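Local coordinates for protein Fe-superoxide dismutase homolog (Plasmodium berghei, PDB 2A03) that probably destroys superoxide radicals, dismutating them to molecular oxygen and hydrogen peroxide at a single metal ion held between its two domains, at residues Ser33-Lys38 against Glu169-Ile174; Trp86-Pro91 against Ile162-Val167; Trp133-Leu136 against Leu142-Leu145. All blocks are in the same frame, centred on the assembly; numbering follows the deposited sequence.

Interaction 1: Ser33-Lys38 against Glu169-Ile174; sequences SFHYNK and EHAYYI. With MN (manganese (II) ion), chain C.
The metal site of the iron/manganese superoxide dismutase fold draws two of its ligands from this contact, His35 from the long helix 29-51 of the alpha-hairpin domain and His170 from the C-terminal domain. Both use NE2 on the manganese ion, His35 NE2 at 2.1 Å and His170 NE2 at the same distance; His82, Asp166 and water 2 complete the five ligands. Since the metal draws the two nitrogens together, they lie 3.1 Å apart, His35 NE2 to His170 NE2, without a hydrogen bond between them. The rings form an offset edge-to-face pair, planes at 75°: the edge of His170 is turned to a face of His35, with CD2 of His170 near the rim of that face. Histidine suits this place because one ring nitrogen can bind the metal while the other takes a polar partner that fixes the rotation of the ring. For His35 that partner is water 1, in the ring plane, which accepts from ND1 and donates to Ala171 O, so the water ties the helix to the backbone of 169-174. For His170 it is Glu169 of the second subunit, a bond from ND1 that carries the metal site to the dimer interface. The imidazole of His35 is sent toward the ion by a chi1 of -156°, with CG anti to the backbone N. Beside it the small methyl of Ala171 lets the chain pass close, CB standing 3.6 Å from His35 CE1. Three residues on, in helix 173-176, Ile174 adds an apolar contact of a different kind. Its side chain crosses that of Phe34 at about a right angle, and its terminal methyl CD1 reaches ring carbon CD2 of Phe34 at 3.8 Å.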
loop_
_atom_site.group_PDB
_atom_site.type_symbol
_atom_site.label_atom_id
_atom_site.label_comp_id
_atom_site.label_asym_id
_atom_site.label_seq_id
_atom_site.Cartn_x
_atom_site.Cartn_y
_atom_site.Cartn_z
ATOM N N SER A 33 -5.818 -4.375 17.205
ATOM C CA SER A 33 -4.714 -5.074 17.816
ATOM C C SER A 33 -3.556 -5.227 16.844
ATOM O O SER A 33 -2.428 -5.002 17.227
ATOM C CB SER A 33 -5.139 -6.443 18.397
ATOM O OG SER A 33 -5.291 -7.402 17.376
ATOM N N PHE A 34 -3.811 -5.585 15.593
ATOM C CA PHE A 34 -2.718 -5.661 14.612
ATOM C C PHE A 34 -2.212 -4.253 14.249
ATOM O O PHE A 34 -1.004 -3.996 14.232
ATOM C CB PHE A 34 -3.129 -6.439 13.347
ATOM C CG PHE A 34 -3.077 -7.927 13.510
ATOM C CD1 PHE A 34 -1.863 -8.612 13.399
ATOM C CD2 PHE A 34 -4.223 -8.656 13.791
ATOM C CE1 PHE A 34 -1.799 -10.019 13.580
ATOM C CE2 PHE A 34 -4.169 -10.058 13.965
ATOM C CZ PHE A 34 -2.959 -10.734 13.859
ATOM N N HIS A 35 -3.142 -3.344 13.978
ATOM C CA HIS A 35 -2.804 -2.004 13.523
ATOM C C HIS A 35 -2.021 -1.226 14.586
ATOM O O HIS A 35 -1.051 -0.548 14.268
ATOM C CB HIS A 35 -4.084 -1.256 13.146
ATOM C CG HIS A 35 -3.885 -0.148 12.163
ATOM N ND1 HIS A 35 -4.941 0.465 11.522
ATOM C CD2 HIS A 35 -2.758 0.444 11.693
ATOM C CE1 HIS A 35 -4.473 1.401 10.712
ATOM N NE2 HIS A 35 -3.150 1.401 10.789
ATOM N N TYR A 36 -2.443 -1.325 15.844
ATOM C CA TYR A 36 -1.757 -0.634 16.945
ATOM C C TYR A 36 -0.568 -1.442 17.510
ATOM O O TYR A 36 0.544 -0.909 17.610
ATOM C CB TYR A 36 -2.750 -0.298 18.051
ATOM C CG TYR A 36 -2.167 0.427 19.262
ATOM C CD1 TYR A 36 -1.771 1.746 19.180
ATOM C CD2 TYR A 36 -2.018 -0.223 20.484
ATOM C CE1 TYR A 36 -1.272 2.410 20.266
ATOM C CE2 TYR A 36 -1.490 0.429 21.596
ATOM C CZ TYR A 36 -1.127 1.752 21.477
ATOM O OH TYR A 36 -0.619 2.438 22.550
ATOM N N ASN A 37 -0.801 -2.706 17.888
ATOM C CA ASN A 37 0.231 -3.510 18.565
ATOM C C ASN A 37 1.304 -4.078 17.646
ATOM O O ASN A 37 2.373 -4.463 18.127
ATOM C CB ASN A 37 -0.380 -4.653 19.386
ATOM C CG ASN A 37 -1.132 -4.160 20.623
ATOM O OD1 ASN A 37 -0.713 -3.217 21.297
ATOM N ND2 ASN A 37 -2.247 -4.824 20.933
ATOM N N LYS A 38 1.025 -4.148 16.341
ATOM C CA LYS A 38 2.031 -4.610 15.380
ATOM C C LYS A 38 2.528 -3.509 14.475
ATOM O O LYS A 38 3.712 -3.236 14.476
ATOM C CB LYS A 38 1.531 -5.778 14.544
ATOM C CG LYS A 38 1.141 -6.972 15.363
ATOM C CD LYS A 38 2.349 -7.650 15.898
ATOM C CE LYS A 38 1.988 -8.930 16.663
ATOM N NZ LYS A 38 3.273 -9.632 17.101
ATOM N N GLU A 169 -3.911 -0.587 3.097
ATOM C CA GLU A 169 -4.782 -1.767 3.114
ATOM C C GLU A 169 -4.911 -2.401 4.518
ATOM O O GLU A 169 -5.973 -2.949 4.850
ATOM C CB GLU A 169 -4.351 -2.796 2.061
ATOM C CG GLU A 169 -4.743 -2.360 0.669
ATOM C CD GLU A 169 -4.211 -3.223 -0.476
ATOM O OE1 GLU A 169 -3.088 -3.782 -0.392
ATOM O OE2 GLU A 169 -4.920 -3.294 -1.505
ATOM N N HIS A 170 -3.859 -2.317 5.333
ATOM C CA HIS A 170 -3.859 -2.944 6.672
ATOM C C HIS A 170 -4.858 -2.310 7.629
ATOM O O HIS A 170 -5.223 -2.911 8.646
ATOM C CB HIS A 170 -2.444 -2.955 7.309
ATOM C CG HIS A 170 -1.891 -1.599 7.652
ATOM N ND1 HIS A 170 -0.685 -1.141 7.154
ATOM C CD2 HIS A 170 -2.344 -0.628 8.488
ATOM C CE1 HIS A 170 -0.440 0.066 7.641
ATOM N NE2 HIS A 170 -1.434 0.403 8.448
ATOM N N ALA A 171 -5.275 -1.090 7.320
ATOM C CA ALA A 171 -6.247 -0.395 8.133
ATOM C C ALA A 171 -7.611 -1.058 8.040
ATOM O O ALA A 171 -8.419 -0.928 8.964
ATOM C CB ALA A 171 -6.352 1.090 7.712
ATOM N N TYR A 172 -7.867 -1.773 6.937
ATOM C CA TYR A 172 -9.208 -2.324 6.690
ATOM C C TYR A 172 -9.287 -3.755 6.160
ATOM O O TYR A 172 -10.361 -4.331 6.123
ATOM C CB TYR A 172 -9.988 -1.381 5.758
ATOM C CG TYR A 172 -9.397 -1.191 4.368
ATOM C CD1 TYR A 172 -9.684 -2.087 3.323
ATOM C CD2 TYR A 172 -8.572 -0.097 4.088
ATOM C CE1 TYR A 172 -9.145 -1.892 2.053
ATOM C CE2 TYR A 172 -8.038 0.100 2.839
ATOM C CZ TYR A 172 -8.331 -0.786 1.813
ATOM O OH TYR A 172 -7.787 -0.563 0.567
ATOM N N TYR A 173 -8.170 -4.351 5.768
ATOM C CA TYR A 173 -8.231 -5.637 5.099
ATOM C C TYR A 173 -8.801 -6.738 5.970
ATOM O O TYR A 173 -9.476 -7.635 5.466
ATOM C CB TYR A 173 -6.861 -6.068 4.530
ATOM C CG TYR A 173 -7.062 -6.741 3.197
ATOM C CD1 TYR A 173 -7.216 -5.977 2.038
ATOM C CD2 TYR A 173 -7.202 -8.128 3.106
ATOM C CE1 TYR A 173 -7.451 -6.577 0.823
ATOM C CE2 TYR A 173 -7.439 -8.738 1.895
ATOM C CZ TYR A 173 -7.563 -7.965 0.759
ATOM O OH TYR A 173 -7.794 -8.564 -0.439
ATOM N N ILE A 174 -8.523 -6.696 7.268
ATOM C CA ILE A 174 -9.045 -7.730 8.166
ATOM C C ILE A 174 -10.577 -7.771 8.130
ATOM O O ILE A 174 -11.178 -8.856 8.103
ATOM C CB ILE A 174 -8.568 -7.536 9.620
ATOM C CG1 ILE A 174 -7.067 -7.820 9.722
ATOM C CG2 ILE A 174 -9.328 -8.463 10.546
ATOM C CD1 ILE A 174 -6.453 -7.337 10.975
HETATM MN MN MN C . -1.866 2.291 9.317
HETATM O O HOH W 1 -7.733 0.686 11.204
HETATM O O HOH W 2 -0.633 3.374 7.690
#

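Interaction 2: Trp86-Pro91 against Ile162-Val167; sequences WDSMGP and ILTCDV. With MN (manganese (II) ion), chain C.
Ser88 OG is gripped from two directions: it is hydrogen-bonded to Phe84 O, four residues back in the chain, and it accepts the backbone N-H of Thr164 from the neighbouring strand. The bond from Thr164 N to Ser88 OG measures 3.2 Å with an angle of 157° at the hydrogen, fairly straight though rather long. Serine suits the spot, since a short hydroxyl can serve a helix carbonyl and a strand amide at once. Its chi1 of -74° lays OG beside its own backbone N, anti to the carbonyl carbon, and so within range of both partners. The remaining cover comes largely from Leu163, whose methyl CD2 lies against the serine, 3.7 Å from Ser88 OG and 3.8 Å from Ser88 CB, while Leu163 CA approaches the hydroxyl to 3.5 Å. Beyond that leucine, Ala196 of helix 193-204 continues the apolar cover. The contact joins the C-terminal end of helix 70-87, in the alpha-hairpin domain, to strand 160-166, an outer strand of the three-stranded antiparallel sheet in the C-terminal domain. A classic beta bulge, with Ile162 and Leu163 both facing Leu134, interrupts the strand near this meeting point. Thr164, whose amide serves Ser88, sends its own hydroxyl to Gly132 O on the adjacent strand. Two residues further on, Asp166 turns its carboxylate to the metal, joining His35, His82 and His170. Asp166 OD2 binds the manganese ion at 1.9 Å; Asp166 OD1 accepts from Trp168 N and takes only a weak bond from water 2, itself a ligand. A carboxylate suits this position because its second oxygen can be held by the backbone while the first binds the ion.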
loop_
_atom_site.group_PDB
_atom_site.type_symbol
_atom_site.label_atom_id
_atom_site.label_comp_id
_atom_site.label_asym_id
_atom_site.label_seq_id
_atom_site.Cartn_x
_atom_site.Cartn_y
_atom_site.Cartn_z
ATOM N N TRP A 86 -5.618 7.592 15.530
ATOM C CA TRP A 86 -6.357 7.108 16.687
ATOM C C TRP A 86 -7.124 8.258 17.344
ATOM O O TRP A 86 -8.273 8.087 17.768
ATOM C CB TRP A 86 -5.447 6.402 17.713
ATOM C CG TRP A 86 -4.617 5.316 17.088
ATOM C CD1 TRP A 86 -3.258 5.202 17.126
ATOM C CD2 TRP A 86 -5.093 4.196 16.326
ATOM N NE1 TRP A 86 -2.864 4.080 16.450
ATOM C CE2 TRP A 86 -3.964 3.458 15.928
ATOM C CE3 TRP A 86 -6.364 3.747 15.943
ATOM C CZ2 TRP A 86 -4.058 2.318 15.161
ATOM C CZ3 TRP A 86 -6.459 2.604 15.193
ATOM C CH2 TRP A 86 -5.311 1.899 14.804
ATOM N N ASP A 87 -6.485 9.421 17.429
ATOM C CA ASP A 87 -7.115 10.593 18.043
ATOM C C ASP A 87 -8.255 11.150 17.198
ATOM O O ASP A 87 -9.121 11.829 17.714
ATOM C CB ASP A 87 -6.086 11.704 18.320
ATOM C CG ASP A 87 -5.047 11.307 19.358
ATOM O OD1 ASP A 87 -5.249 10.302 20.047
ATOM O OD2 ASP A 87 -4.014 11.997 19.478
ATOM N N SER A 88 -8.235 10.856 15.904
ATOM C CA SER A 88 -9.273 11.286 14.982
ATOM C C SER A 88 -10.533 10.432 15.098
ATOM O O SER A 88 -11.558 10.734 14.474
ATOM C CB SER A 88 -8.753 11.244 13.535
ATOM O OG SER A 88 -7.849 12.311 13.261
ATOM N N MET A 89 -10.461 9.381 15.913
ATOM C CA MET A 89 -11.576 8.467 16.096
ATOM C C MET A 89 -11.881 8.261 17.560
ATOM O O MET A 89 -11.109 8.637 18.426
ATOM C CB MET A 89 -11.265 7.109 15.468
ATOM C CG MET A 89 -11.095 7.147 13.970
ATOM S SD MET A 89 -10.811 5.491 13.305
ATOM C CE MET A 89 -9.242 5.074 14.036
ATOM N N GLY A 90 -13.007 7.625 17.826
ATOM C CA GLY A 90 -13.402 7.311 19.196
ATOM C C GLY A 90 -14.769 6.637 19.283
ATOM O O GLY A 90 -15.537 6.602 18.305
ATOM N N PRO A 91 -15.066 6.057 20.448
ATOM C CA PRO A 91 -16.411 5.574 20.732
ATOM C C PRO A 91 -17.353 6.737 21.008
ATOM O O PRO A 91 -16.897 7.840 21.288
ATOM C CB PRO A 91 -16.213 4.718 21.972
ATOM C CG PRO A 91 -15.025 5.264 22.646
ATOM C CD PRO A 91 -14.134 5.793 21.556
ATOM N N ILE A 162 -6.300 18.423 10.830
ATOM C CA ILE A 162 -7.482 18.518 11.688
ATOM C C ILE A 162 -8.008 17.114 11.992
ATOM O O ILE A 162 -8.329 16.801 13.148
ATOM C CB ILE A 162 -8.565 19.379 11.010
ATOM C CG1 ILE A 162 -8.039 20.789 10.736
ATOM C CG2 ILE A 162 -9.828 19.449 11.844
ATOM C CD1 ILE A 162 -7.569 21.563 11.971
ATOM N N LEU A 163 -8.096 16.293 10.941
ATOM C CA LEU A 163 -8.457 14.880 11.024
ATOM C C LEU A 163 -7.738 14.107 9.930
ATOM O O LEU A 163 -7.393 14.674 8.891
ATOM C CB LEU A 163 -9.953 14.677 10.815
ATOM C CG LEU A 163 -10.909 15.228 11.865
ATOM C CD1 LEU A 163 -12.315 15.266 11.266
ATOM C CD2 LEU A 163 -10.867 14.380 13.171
ATOM N N THR A 164 -7.534 12.810 10.148
ATOM C CA THR A 164 -6.998 11.943 9.092
ATOM C C THR A 164 -7.703 10.587 9.134
ATOM O O THR A 164 -8.232 10.175 10.154
ATOM C CB THR A 164 -5.439 11.714 9.214
ATOM O OG1 THR A 164 -4.906 11.241 7.968
ATOM C CG2 THR A 164 -5.096 10.683 10.295
ATOM N N CYS A 165 -7.674 9.903 8.007
ATOM C CA CYS A 165 -8.123 8.541 7.910
ATOM C C CYS A 165 -7.058 7.762 7.128
ATOM O O CYS A 165 -6.625 8.180 6.052
ATOM C CB CYS A 165 -9.467 8.505 7.203
ATOM S SG CYS A 165 -10.102 6.877 6.862
ATOM N N ASP A 166 -6.607 6.658 7.718
ATOM C CA ASP A 166 -5.630 5.756 7.106
ATOM C C ASP A 166 -6.304 4.939 5.989
ATOM O O ASP A 166 -7.306 4.274 6.228
ATOM C CB ASP A 166 -5.114 4.823 8.213
ATOM C CG ASP A 166 -3.853 4.049 7.827
ATOM O OD1 ASP A 166 -3.378 4.136 6.674
ATOM O OD2 ASP A 166 -3.316 3.348 8.719
ATOM N N VAL A 167 -5.737 4.962 4.783
ATOM C CA VAL A 167 -6.179 4.053 3.732
ATOM C C VAL A 167 -5.102 3.067 3.242
ATOM O O VAL A 167 -5.276 2.450 2.213
ATOM C CB VAL A 167 -6.833 4.794 2.528
ATOM C CG1 VAL A 167 -8.056 5.626 2.997
ATOM C CG2 VAL A 167 -5.841 5.662 1.785
HETATM MN MN MN C . -1.866 2.291 9.317
HETATM O O HOH W 2 -0.633 3.374 7.690
#

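Interaction 3: Trp133-Leu136 against Leu142-Leu145; sequences WLAL and LVIL
Trp133 and Leu145 exchange two backbone bonds: Trp133 N donates to Leu145 O at 2.7 Å, and Leu145 N returns the bond to Trp133 O at 2.8 Å. The second of these is the straighter, 167° at the hydrogen against 148°. Two residues along, Ala135 and Val143 repeat the exchange, with Val143 N to Ala135 O at 2.7 Å and Ala135 N to Val143 O at 3.0 Å. Strands 130-136 and 142-148 form a beta hairpin here, and the first runs through the middle of the antiparallel sheet. The amide and carbonyl of Leu134, at a non-hydrogen-bonded pair with Ile144, are therefore turned to strand 160-166, while Leu142 N is taken by Asp108. Trp133 O and Ala135 O also receive CA-H contacts, the latter from Leu142 CA at 3.2 Å. On the sheet face of Trp133, Ala135, Val143 and Leu145, the short methyl of Ala135 makes room for its branched neighbours, and Leu145 CD1 rests 3.7 Å from Ala135 CB. Leu145 O lies at the edge of the Trp133 indole, near its plane, and Trp133 NE1 is bonded to Thr147 OG1, so the buried ring nitrogen has a partner. Beta-branched Val143 suits an extended chain. Across the other face the side chains of Leu134 and Leu142 cross at a slant, Leu134 CD1 lying 3.9 Å from Leu142 CB.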
loop_
_atom_site.group_PDB
_atom_site.type_symbol
_atom_site.label_atom_id
_atom_site.label_comp_id
_atom_site.label_asym_id
_atom_site.label_seq_id
_atom_site.Cartn_x
_atom_site.Cartn_y
_atom_site.Cartn_z
ATOM N N TRP A 133 -6.743 13.665 4.538
ATOM C CA TRP A 133 -6.644 14.669 5.585
ATOM C C TRP A 133 -7.666 15.766 5.404
ATOM O O TRP A 133 -7.868 16.267 4.288
ATOM C CB TRP A 133 -5.269 15.343 5.568
ATOM C CG TRP A 133 -4.107 14.395 5.628
ATOM C CD1 TRP A 133 -3.492 13.785 4.569
ATOM C CD2 TRP A 133 -3.398 13.979 6.803
ATOM N NE1 TRP A 133 -2.463 12.999 5.018
ATOM C CE2 TRP A 133 -2.369 13.111 6.380
ATOM C CE3 TRP A 133 -3.533 14.258 8.177
ATOM C CZ2 TRP A 133 -1.486 12.495 7.280
ATOM C CZ3 TRP A 133 -2.646 13.651 9.078
ATOM C CH2 TRP A 133 -1.641 12.778 8.626
ATOM N N LEU A 134 -8.314 16.128 6.509
ATOM C CA LEU A 134 -8.927 17.438 6.644
ATOM C C LEU A 134 -7.864 18.350 7.255
ATOM O O LEU A 134 -7.269 18.016 8.287
ATOM C CB LEU A 134 -10.151 17.391 7.546
ATOM C CG LEU A 134 -10.832 18.744 7.801
ATOM C CD1 LEU A 134 -11.232 19.457 6.496
ATOM C CD2 LEU A 134 -12.056 18.535 8.661
ATOM N N ALA A 135 -7.603 19.480 6.605
ATOM C CA ALA A 135 -6.548 20.373 7.055
ATOM C C ALA A 135 -6.926 21.847 6.909
ATOM O O ALA A 135 -7.738 22.212 6.059
ATOM C CB ALA A 135 -5.250 20.083 6.276
ATOM N N LEU A 136 -6.329 22.687 7.751
ATOM C CA LEU A 136 -6.499 24.133 7.628
ATOM C C LEU A 136 -5.346 24.663 6.792
ATOM O O LEU A 136 -4.175 24.393 7.086
ATOM C CB LEU A 136 -6.499 24.800 8.992
ATOM C CG LEU A 136 -6.990 26.248 9.022
ATOM C CD1 LEU A 136 -8.489 26.343 8.743
ATOM C CD2 LEU A 136 -6.667 26.862 10.380
ATOM N N LEU A 142 -10.547 25.372 5.367
ATOM C CA LEU A 142 -10.414 23.922 5.481
ATOM C C LEU A 142 -10.289 23.333 4.076
ATOM O O LEU A 142 -11.011 23.721 3.170
ATOM C CB LEU A 142 -11.603 23.297 6.208
ATOM C CG LEU A 142 -11.704 23.520 7.718
ATOM C CD1 LEU A 142 -13.061 23.041 8.187
ATOM C CD2 LEU A 142 -10.592 22.810 8.494
ATOM N N VAL A 143 -9.365 22.401 3.908
ATOM C CA VAL A 143 -9.142 21.776 2.621
ATOM C C VAL A 143 -9.035 20.273 2.798
ATOM O O VAL A 143 -8.713 19.781 3.887
ATOM C CB VAL A 143 -7.866 22.342 1.893
ATOM C CG1 VAL A 143 -8.110 23.731 1.407
ATOM C CG2 VAL A 143 -6.642 22.327 2.807
ATOM N N ILE A 144 -9.336 19.541 1.728
ATOM C CA ILE A 144 -9.149 18.100 1.723
ATOM C C ILE A 144 -7.812 17.820 1.057
ATOM O O ILE A 144 -7.525 18.366 -0.008
ATOM C CB ILE A 144 -10.281 17.389 0.971
ATOM C CG1 ILE A 144 -11.549 17.359 1.834
ATOM C CG2 ILE A 144 -9.884 15.978 0.585
ATOM C CD1 ILE A 144 -12.799 17.132 1.032
ATOM N N LEU A 145 -6.984 16.987 1.695
ATOM C CA LEU A 145 -5.678 16.631 1.127
ATOM C C LEU A 145 -5.475 15.142 1.191
ATOM O O LEU A 145 -6.093 14.438 2.011
ATOM C CB LEU A 145 -4.539 17.320 1.879
ATOM C CG LEU A 145 -4.586 18.849 2.012
ATOM C CD1 LEU A 145 -3.617 19.329 3.050
ATOM C CD2 LEU A 145 -4.301 19.547 0.692
#

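All three contacts are largely buried, but their chemistry follows their place. Interaction 2 is the most central, its centre about 5 Å from that of the chain, against about 12 Å for interaction 3, where some residues are only partly buried, and about 14 Å for interaction 1. Interactions 1 and 2 each join the alpha-hairpin domain to the C-terminal domain and share the manganese ion and water 2; interaction 1 is ruled by metal bonds and reaches the second subunit, interaction 2 by one serine hydroxyl. Interaction 3, within the C-terminal domain, relies on paired backbone bonds and aliphatic side chains, and continues interaction 2 through the sheet.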